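Local coordinates for endonuclease and methylase LlaGI (Lactococcus lactis, PDB 5FFJ), which recognises a specific DNA sequence and, as a Type ISP restriction-modification enzyme, probably either methylates it or uses a helicase-like ATPase to bring about DNA cleavage, at residues Val1056-Ile1061 and Ala1210-Arg1215; Leu1179-Ser1184 and Thr1194-Tyr1199; Ser1052-Lys1057 and Thr1228-Ser1233. All coordinates share one frame; numbering follows the deposited sequence.

Contact 1. Residues Val1056-Ile1061 and Ala1210-Arg1215; sequences VKDIGI and ARNLPR. With nucleotides of chain B.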
# COMPACT_ATOMS: atom_id res chain seq x y z
N VAL A 1056 -28.35 31.93 -7.24
CA VAL A 1056 -27.10 31.38 -6.71
C VAL A 1056 -27.27 29.92 -6.31
O VAL A 1056 -28.23 29.55 -5.63
CB VAL A 1056 -26.62 32.18 -5.48
CG1 VAL A 1056 -25.46 31.47 -4.78
CG2 VAL A 1056 -26.21 33.58 -5.90
N LYS A 1057 -26.31 29.10 -6.73
CA LYS A 1057 -26.23 27.71 -6.30
C LYS A 1057 -24.92 27.51 -5.56
O LYS A 1057 -23.93 28.17 -5.84
CB LYS A 1057 -26.34 26.75 -7.49
CG LYS A 1057 -25.27 26.92 -8.56
CD LYS A 1057 -24.06 26.03 -8.32
CE LYS A 1057 -23.01 26.21 -9.41
NZ LYS A 1057 -22.52 27.62 -9.50
N ASP A 1058 -24.94 26.59 -4.61
CA ASP A 1058 -23.77 26.27 -3.81
C ASP A 1058 -23.46 24.79 -4.00
O ASP A 1058 -24.21 24.07 -4.66
CB ASP A 1058 -24.01 26.61 -2.34
CG ASP A 1058 -22.76 26.49 -1.49
OD1 ASP A 1058 -21.66 26.75 -2.01
OD2 ASP A 1058 -22.88 26.12 -0.30
N ILE A 1059 -22.35 24.34 -3.43
CA ILE A 1059 -22.01 22.93 -3.42
C ILE A 1059 -21.59 22.53 -2.01
O ILE A 1059 -21.06 23.34 -1.26
CB ILE A 1059 -20.91 22.62 -4.46
CG1 ILE A 1059 -19.56 23.18 -4.05
CG2 ILE A 1059 -21.29 23.23 -5.81
CD1 ILE A 1059 -18.45 22.80 -5.01
N GLY A 1060 -21.85 21.27 -1.65
CA GLY A 1060 -21.75 20.83 -0.27
C GLY A 1060 -20.41 21.06 0.38
O GLY A 1060 -19.38 21.09 -0.29
N ILE A 1061 -20.42 21.21 1.70
CA ILE A 1061 -19.22 21.55 2.45
C ILE A 1061 -18.22 20.39 2.41
O ILE A 1061 -18.60 19.22 2.33
CB ILE A 1061 -19.56 21.93 3.91
CG1 ILE A 1061 -18.58 22.98 4.43
CG2 ILE A 1061 -19.58 20.71 4.82
CD1 ILE A 1061 -19.00 23.59 5.75
N ALA A 1210 -21.90 16.94 -4.28
CA ALA A 1210 -23.30 17.34 -4.17
C ALA A 1210 -23.46 18.85 -4.28
O ALA A 1210 -22.80 19.61 -3.57
CB ALA A 1210 -23.90 16.85 -2.87
N ARG A 1211 -24.34 19.26 -5.18
CA ARG A 1211 -24.72 20.66 -5.31
C ARG A 1211 -26.01 20.87 -4.52
O ARG A 1211 -26.81 19.94 -4.38
CB ARG A 1211 -24.93 21.04 -6.78
CG ARG A 1211 -23.98 20.34 -7.76
CD ARG A 1211 -22.54 20.79 -7.56
NE ARG A 1211 -21.58 19.84 -8.12
CZ ARG A 1211 -20.51 20.16 -8.85
NH1 ARG A 1211 -20.22 21.43 -9.12
NH2 ARG A 1211 -19.71 19.20 -9.30
N ASN A 1212 -26.20 22.07 -3.98
CA ASN A 1212 -27.45 22.41 -3.32
C ASN A 1212 -27.97 23.76 -3.81
O ASN A 1212 -27.20 24.62 -4.25
CB ASN A 1212 -27.29 22.42 -1.80
CG ASN A 1212 -26.26 23.42 -1.32
OD1 ASN A 1212 -26.55 24.60 -1.14
ND2 ASN A 1212 -25.03 22.94 -1.10
N LEU A 1213 -29.28 23.92 -3.73
CA LEU A 1213 -29.96 25.08 -4.27
C LEU A 1213 -30.74 25.79 -3.17
O LEU A 1213 -31.89 25.46 -2.91
CB LEU A 1213 -30.90 24.65 -5.40
CG LEU A 1213 -30.15 23.99 -6.56
CD1 LEU A 1213 -31.05 23.05 -7.33
CD2 LEU A 1213 -29.56 25.04 -7.48
N PRO A 1214 -30.09 26.77 -2.51
CA PRO A 1214 -30.69 27.40 -1.33
C PRO A 1214 -31.95 28.21 -1.64
O PRO A 1214 -32.09 28.76 -2.73
CB PRO A 1214 -29.58 28.32 -0.82
CG PRO A 1214 -28.77 28.63 -2.02
CD PRO A 1214 -28.81 27.40 -2.87
N ARG A 1215 -32.85 28.27 -0.67
CA ARG A 1215 -34.07 29.05 -0.78
C ARG A 1215 -33.77 30.51 -0.46
O ARG A 1215 -34.39 31.42 -1.00
CB ARG A 1215 -35.15 28.50 0.14
CG ARG A 1215 -36.44 29.32 0.19
CD ARG A 1215 -37.15 29.34 -1.16
NE ARG A 1215 -38.40 30.08 -1.10
CZ ARG A 1215 -38.50 31.40 -1.21
NH1 ARG A 1215 -37.42 32.15 -1.39
NH2 ARG A 1215 -39.69 31.99 -1.15
P DA B 7 -18.18 25.52 -9.68
OP1 DA B 7 -18.54 25.98 -11.03
OP2 DA B 7 -19.25 25.21 -8.72
O5' DA B 7 -17.23 24.25 -9.82
C5' DA B 7 -16.37 24.11 -10.94
C4' DA B 7 -15.43 22.93 -10.77
O4' DA B 7 -14.69 23.07 -9.52
C3' DA B 7 -16.12 21.56 -10.69
O3' DA B 7 -15.59 20.68 -11.70
C2' DA B 7 -15.81 21.07 -9.27
C1' DA B 7 -14.52 21.80 -8.97
N9 DA B 7 -14.20 21.92 -7.54
C8 DA B 7 -15.03 22.33 -6.53
N7 DA B 7 -14.46 22.34 -5.35
C5 DA B 7 -13.17 21.91 -5.60
C6 DA B 7 -12.05 21.70 -4.76
N6 DA B 7 -12.07 21.91 -3.44
N1 DA B 7 -10.92 21.26 -5.33
C2 DA B 7 -10.90 21.04 -6.65
N3 DA B 7 -11.87 21.20 -7.54
C4 DA B 7 -12.99 21.64 -6.94
P DT B 8 -16.52 19.58 -12.40
OP1 DT B 8 -16.50 19.82 -13.86
OP2 DT B 8 -17.81 19.54 -11.68
O5' DT B 8 -15.75 18.20 -12.09
C5' DT B 8 -14.34 18.09 -12.32
C4' DT B 8 -13.79 16.79 -11.76
O4' DT B 8 -13.25 17.02 -10.42
C3' DT B 8 -14.82 15.68 -11.59
O3' DT B 8 -14.22 14.39 -11.75
C2' DT B 8 -15.28 15.92 -10.16
C1' DT B 8 -13.95 16.20 -9.49
N1 DT B 8 -14.03 16.91 -8.15
C2 DT B 8 -12.98 16.79 -7.27
O2 DT B 8 -11.98 16.13 -7.50
N3 DT B 8 -13.13 17.47 -6.09
C4 DT B 8 -14.20 18.24 -5.71
O4 DT B 8 -14.23 18.80 -4.63
C5 DT B 8 -15.28 18.33 -6.68
C7 DT B 8 -16.51 19.14 -6.38
C6 DT B 8 -15.14 17.67 -7.84
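Asp1058 and Asn1212 pair as antiparallel strand partners, joining edge strand 1058-1059 to strand 1210-1214 in the four-stranded sheet of the specificity domain. Asp1058 N reaches Asn1212 O at 3.0 Å, Asn1212 N returns to Asp1058 O at 2.9 Å, and Gly1060 N closes the far end on Ala1210 O at 2.7 Å. This stretch is the tight part. The Asp1058 and Asn1212 side chains lie side by side, carboxylate and amide planes 84° apart, with Asp1058 CB 3.5 Å from Asn1212 OD1; OD1 of the carboxylate accepts a hydrogen bond from the backbone N of Lys1166. On the face that carries Ile1059 and Arg1211, methyl CG2 of Ile1059 rests against Arg1211 CD. The arginine chain bends at chi2 (-67°) and carries its guanidinium past that methyl to the DNA backbone, where NH2 donates to OP2 of DT8 of chain B at 3.1 Å. The bond meets the guanidinium at its edge. With an alanine here, the DT8 phosphate would probably lose this hydrogen bond and the Ile1059 methyl its cover. Towards Val1056 the contact is looser and partly open to solvent: the strand pairing has ended, Pro1214 CD simply sits 3.5 Å from Val1056 O, and the Lys1057 tail leads away to a salt bridge with Asp1048, its CE passing near OP2 of DA7 of chain B. From within the paired strands, Ile1059 also meets the DNA directly, its terminal CD1 lying 3.8 Å from C8 of the DA7 base of chain B.

Contact 2. Residues Leu1179-Ser1184 and Thr1194-Tyr1199; sequences LLINIS and TLISEY
The carbonyl oxygen of Asn1182 is gripped by two donors from opposite faces of its plane: the Thr1194 hydroxyl OG1 at 2.8 Å and the backbone N of Leu1195 at 3.0 Å. Thr1194 manages this because its OG1 stands anti to its own backbone N (chi1 180°), which turns the hydroxyl across to the partner strand and tucks it among the CG2 methyls of Ile1181 and Ile1183. The two strands form an antiparallel beta hairpin. Further along it, Leu1180 and Ser1197 make a fully bonded pair, Ser1197 N reaching Leu1180 O at 2.9 Å and Leu1180 N answering to Ser1197 O at 3.2 Å. On the face shared by these residues, ND2 of Asn1182 lies against Ser1197 CB and makes a weak bond to Leu1195 O; its stronger partner is Ser1201 OG. Leu1180 CD1 approaches the same CB, beside ND2, at 3.6 Å. The serine hydroxyl turns back along its own strand, giving its proton to Tyr1199 O at 2.9 Å, just where the strand runs out into a loop. The opposite face, which carries Thr1194, is otherwise apolar, with Ile1181 CG1 loosely facing Ile1196 CD1. Helix 1234-1243 packs there on Ile1181 and Thr1194, helix 1270-1285 meets Ile1196, and strand 1210-1214 continues the sheet beyond 1180-1184.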
# COMPACT_ATOMS: atom_id res chain seq x y z
N LEU A 1179 -33.85 26.74 3.53
CA LEU A 1179 -34.15 25.50 2.82
C LEU A 1179 -33.22 25.37 1.62
O LEU A 1179 -33.10 26.30 0.82
CB LEU A 1179 -35.60 25.46 2.34
CG LEU A 1179 -36.73 25.31 3.36
CD1 LEU A 1179 -38.05 25.20 2.61
CD2 LEU A 1179 -36.52 24.11 4.27
N LEU A 1180 -32.57 24.22 1.48
CA LEU A 1180 -31.78 23.93 0.29
C LEU A 1180 -32.11 22.55 -0.27
O LEU A 1180 -32.32 21.59 0.47
CB LEU A 1180 -30.28 24.06 0.57
CG LEU A 1180 -29.68 23.49 1.86
CD1 LEU A 1180 -29.41 22.01 1.74
CD2 LEU A 1180 -28.38 24.22 2.17
N ILE A 1181 -32.18 22.48 -1.60
CA ILE A 1181 -32.42 21.24 -2.30
C ILE A 1181 -31.10 20.62 -2.72
O ILE A 1181 -30.50 21.04 -3.70
CB ILE A 1181 -33.29 21.45 -3.56
CG1 ILE A 1181 -34.61 22.13 -3.17
CG2 ILE A 1181 -33.55 20.13 -4.27
CD1 ILE A 1181 -35.44 22.56 -4.36
N ASN A 1182 -30.64 19.63 -1.97
CA ASN A 1182 -29.43 18.91 -2.36
C ASN A 1182 -29.70 18.05 -3.59
O ASN A 1182 -30.77 17.46 -3.72
CB ASN A 1182 -28.91 18.04 -1.22
CG ASN A 1182 -28.50 18.85 -0.01
OD1 ASN A 1182 -27.54 19.62 -0.06
ND2 ASN A 1182 -29.21 18.67 1.10
N ILE A 1183 -28.71 17.98 -4.47
CA ILE A 1183 -28.81 17.16 -5.68
C ILE A 1183 -27.49 16.46 -5.98
O ILE A 1183 -26.42 16.93 -5.57
CB ILE A 1183 -29.20 18.01 -6.91
CG1 ILE A 1183 -28.27 19.21 -7.05
CG2 ILE A 1183 -30.66 18.46 -6.81
CD1 ILE A 1183 -28.42 19.96 -8.35
N SER A 1184 -27.57 15.34 -6.69
CA SER A 1184 -26.38 14.70 -7.23
C SER A 1184 -25.68 15.73 -8.12
O SER A 1184 -26.35 16.53 -8.78
CB SER A 1184 -26.73 13.43 -8.02
OG SER A 1184 -27.65 12.62 -7.32
N THR A 1194 -32.34 13.56 -5.40
CA THR A 1194 -32.42 14.85 -4.73
C THR A 1194 -33.08 14.69 -3.36
O THR A 1194 -34.03 13.92 -3.21
CB THR A 1194 -33.21 15.89 -5.56
OG1 THR A 1194 -33.27 17.14 -4.86
CG2 THR A 1194 -34.63 15.40 -5.84
N LEU A 1195 -32.56 15.41 -2.38
CA LEU A 1195 -33.10 15.38 -1.02
C LEU A 1195 -33.02 16.76 -0.40
O LEU A 1195 -31.95 17.36 -0.32
CB LEU A 1195 -32.33 14.36 -0.17
CG LEU A 1195 -32.85 14.13 1.25
CD1 LEU A 1195 -34.33 13.77 1.24
CD2 LEU A 1195 -32.04 13.04 1.94
N ILE A 1196 -34.16 17.27 0.05
CA ILE A 1196 -34.21 18.60 0.64
C ILE A 1196 -33.73 18.55 2.08
O ILE A 1196 -33.98 17.58 2.80
CB ILE A 1196 -35.64 19.19 0.57
CG1 ILE A 1196 -35.63 20.67 0.94
CG2 ILE A 1196 -36.59 18.41 1.47
CD1 ILE A 1196 -36.89 21.40 0.53
N SER A 1197 -33.04 19.61 2.51
CA SER A 1197 -32.49 19.68 3.85
C SER A 1197 -32.81 21.00 4.52
O SER A 1197 -32.87 22.05 3.87
CB SER A 1197 -30.97 19.47 3.82
OG SER A 1197 -30.41 19.67 5.10
N GLU A 1198 -33.02 20.94 5.83
CA GLU A 1198 -33.31 22.11 6.64
C GLU A 1198 -32.02 22.67 7.25
O GLU A 1198 -32.03 23.71 7.90
CB GLU A 1198 -34.30 21.75 7.74
CG GLU A 1198 -35.06 22.91 8.33
CD GLU A 1198 -36.06 22.48 9.38
OE1 GLU A 1198 -36.12 21.27 9.68
OE2 GLU A 1198 -36.78 23.35 9.92
N TYR A 1199 -30.92 21.96 7.02
CA TYR A 1199 -29.64 22.27 7.65
C TYR A 1199 -28.52 22.36 6.62
O TYR A 1199 -28.70 22.04 5.45
CB TYR A 1199 -29.29 21.21 8.70
CG TYR A 1199 -30.31 21.08 9.81
CD1 TYR A 1199 -31.51 20.40 9.60
CD2 TYR A 1199 -30.07 21.61 11.06
CE1 TYR A 1199 -32.44 20.28 10.61
CE2 TYR A 1199 -30.99 21.49 12.08
CZ TYR A 1199 -32.17 20.82 11.85
OH TYR A 1199 -33.10 20.69 12.86

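Contact 3. Residues Ser1052-Lys1057 and Thr1228-Ser1233; sequences SIFSVK and TDNIVS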
# COMPACT_ATOMS: atom_id res chain seq x y z
N SER A 1052 -32.46 32.34 -15.09
CA SER A 1052 -32.38 31.08 -14.36
C SER A 1052 -33.34 31.12 -13.17
O SER A 1052 -33.75 32.19 -12.73
CB SER A 1052 -30.95 30.82 -13.88
OG SER A 1052 -30.59 31.70 -12.83
N ILE A 1053 -33.69 29.94 -12.66
CA ILE A 1053 -34.66 29.85 -11.57
C ILE A 1053 -34.02 30.31 -10.26
O ILE A 1053 -34.61 31.12 -9.54
CB ILE A 1053 -35.20 28.42 -11.43
CG1 ILE A 1053 -35.86 27.99 -12.74
CG2 ILE A 1053 -36.18 28.33 -10.27
CD1 ILE A 1053 -36.45 26.59 -12.73
N PHE A 1054 -32.84 29.80 -9.95
CA PHE A 1054 -32.08 30.25 -8.79
C PHE A 1054 -31.00 31.23 -9.22
O PHE A 1054 -30.38 31.07 -10.27
CB PHE A 1054 -31.43 29.06 -8.06
CG PHE A 1054 -32.42 28.16 -7.37
CD1 PHE A 1054 -32.81 28.41 -6.06
CD2 PHE A 1054 -32.94 27.05 -8.02
CE1 PHE A 1054 -33.71 27.58 -5.42
CE2 PHE A 1054 -33.84 26.22 -7.38
CZ PHE A 1054 -34.23 26.48 -6.09
N SER A 1055 -30.77 32.26 -8.41
CA SER A 1055 -29.74 33.26 -8.70
C SER A 1055 -28.37 32.73 -8.30
O SER A 1055 -27.36 33.05 -8.93
CB SER A 1055 -30.04 34.57 -7.98
OG SER A 1055 -30.01 34.40 -6.58
N VAL A 1056 -28.35 31.93 -7.24
CA VAL A 1056 -27.10 31.38 -6.71
C VAL A 1056 -27.27 29.92 -6.31
O VAL A 1056 -28.23 29.55 -5.63
CB VAL A 1056 -26.62 32.18 -5.48
CG1 VAL A 1056 -25.46 31.47 -4.78
CG2 VAL A 1056 -26.21 33.58 -5.90
N LYS A 1057 -26.31 29.10 -6.73
CA LYS A 1057 -26.23 27.71 -6.30
C LYS A 1057 -24.92 27.51 -5.56
O LYS A 1057 -23.93 28.17 -5.84
CB LYS A 1057 -26.34 26.75 -7.49
CG LYS A 1057 -25.27 26.92 -8.56
CD LYS A 1057 -24.06 26.03 -8.32
CE LYS A 1057 -23.01 26.21 -9.41
NZ LYS A 1057 -22.52 27.62 -9.50
N THR A 1228 -32.53 37.32 1.81
CA THR A 1228 -32.76 37.57 0.39
C THR A 1228 -33.35 36.34 -0.27
O THR A 1228 -32.87 35.22 -0.07
CB THR A 1228 -31.47 37.96 -0.34
OG1 THR A 1228 -30.79 39.00 0.38
CG2 THR A 1228 -31.77 38.45 -1.75
N ASP A 1229 -34.39 36.54 -1.07
CA ASP A 1229 -34.98 35.45 -1.85
C ASP A 1229 -34.04 35.03 -2.97
O ASP A 1229 -33.75 35.83 -3.86
CB ASP A 1229 -36.33 35.87 -2.42
CG ASP A 1229 -37.42 35.99 -1.37
OD1 ASP A 1229 -37.22 35.47 -0.25
OD2 ASP A 1229 -38.47 36.60 -1.66
N ASN A 1230 -33.57 33.79 -2.92
CA ASN A 1230 -32.71 33.25 -3.97
C ASN A 1230 -33.54 32.70 -5.13
O ASN A 1230 -33.00 32.25 -6.13
CB ASN A 1230 -31.79 32.16 -3.42
CG ASN A 1230 -30.70 31.76 -4.40
OD1 ASN A 1230 -30.05 32.62 -5.00
ND2 ASN A 1230 -30.51 30.46 -4.58
N ILE A 1231 -34.86 32.75 -4.98
CA ILE A 1231 -35.78 32.25 -6.00
C ILE A 1231 -37.09 33.02 -5.87
O ILE A 1231 -37.41 33.52 -4.79
CB ILE A 1231 -36.01 30.73 -5.86
CG1 ILE A 1231 -36.90 30.20 -6.99
CG2 ILE A 1231 -36.62 30.40 -4.50
CD1 ILE A 1231 -36.95 28.69 -7.07
N VAL A 1232 -37.84 33.11 -6.96
CA VAL A 1232 -39.06 33.92 -6.99
C VAL A 1232 -40.01 33.61 -5.83
O VAL A 1232 -40.26 34.47 -4.99
CB VAL A 1232 -39.84 33.71 -8.31
CG1 VAL A 1232 -41.13 34.52 -8.30
CG2 VAL A 1232 -38.98 34.10 -9.50
N SER A 1233 -40.53 32.39 -5.80
CA SER A 1233 -41.58 32.02 -4.85
C SER A 1233 -41.40 30.61 -4.29
O SER A 1233 -40.63 29.81 -4.83
CB SER A 1233 -42.94 32.12 -5.52
OG SER A 1233 -43.00 31.31 -6.68
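The Phe1054 ring has the CD1 methyl of Ile1231 over one face and the amide of Asn1230 at its edge. The methyl makes a CH-pi contact, 3.9 Å from the ring centroid and 21° off the normal, displaced toward the rim on the CZ side. At the edge, Asn1230 ND2 lies 3.4 Å from Phe1054 CD1, ring and amide planes 41° apart. Extended away from its own backbone N (chi1 -169°), the asparagine reaches across to the loop and pairs with both backbone polar atoms of one residue, much as a neighbouring strand would. Its ND2 donates to Val1056 O at 2.7 Å, in the carbonyl plane on a lone pair, while OD1 receives a weak bond from Val1056 N at 2.9 Å. ND2 is also bonded to Pro1214 O, and with OD1 held, if weakly, by Val1056 N, the flat amide has a partner at each end and its rotation is probably fixed. A third link is purely backbone, Ser1055 N to Asn1230 O at 3.2 Å. Ile1231 works on the apolar side, its CD1 touching both the phenylalanine ring and CG2 of Ile1053, whose side chain runs alongside it. Ser1055 sits at the exposed rim, its OG doubtfully close to Asn1230 OD1. Loop 1052-1057 is thus stitched to the turn that follows strand 1228-1229. Leu1213 of strand 1210-1214 and Leu1046 add to the packing on Phe1054, while Ile1053 and Ile1231 both touch helix 1234-1243, whose N-cap is Ser1233 with its hydroxyl on Glu1236 N.

In the fold
Contacts 1 and 2 are two strand pairings of one antiparallel sheet, their centres about 8 Å apart: strands 1210-1214 and 1180-1184 are neighbours, probably bonded from Arg1211 O to Ile1183 N at 2.7 Å. Contact 3 begins from the same loop as contact 1, sharing Val1056 and Lys1057 with it, and lies about 11 Å from it between centres; Asn1230 N probably bonds Arg1215 O at 3.2 Å. Contact 2, nested along the chain inside the loops closed by the other two, is about 14 Å from contact 3 between centres. Contact 1 hydrogen-bonds to the DNA; contact 3 comes within about 4 Å of it and contact 2 within about 9 Å, between nearest atoms.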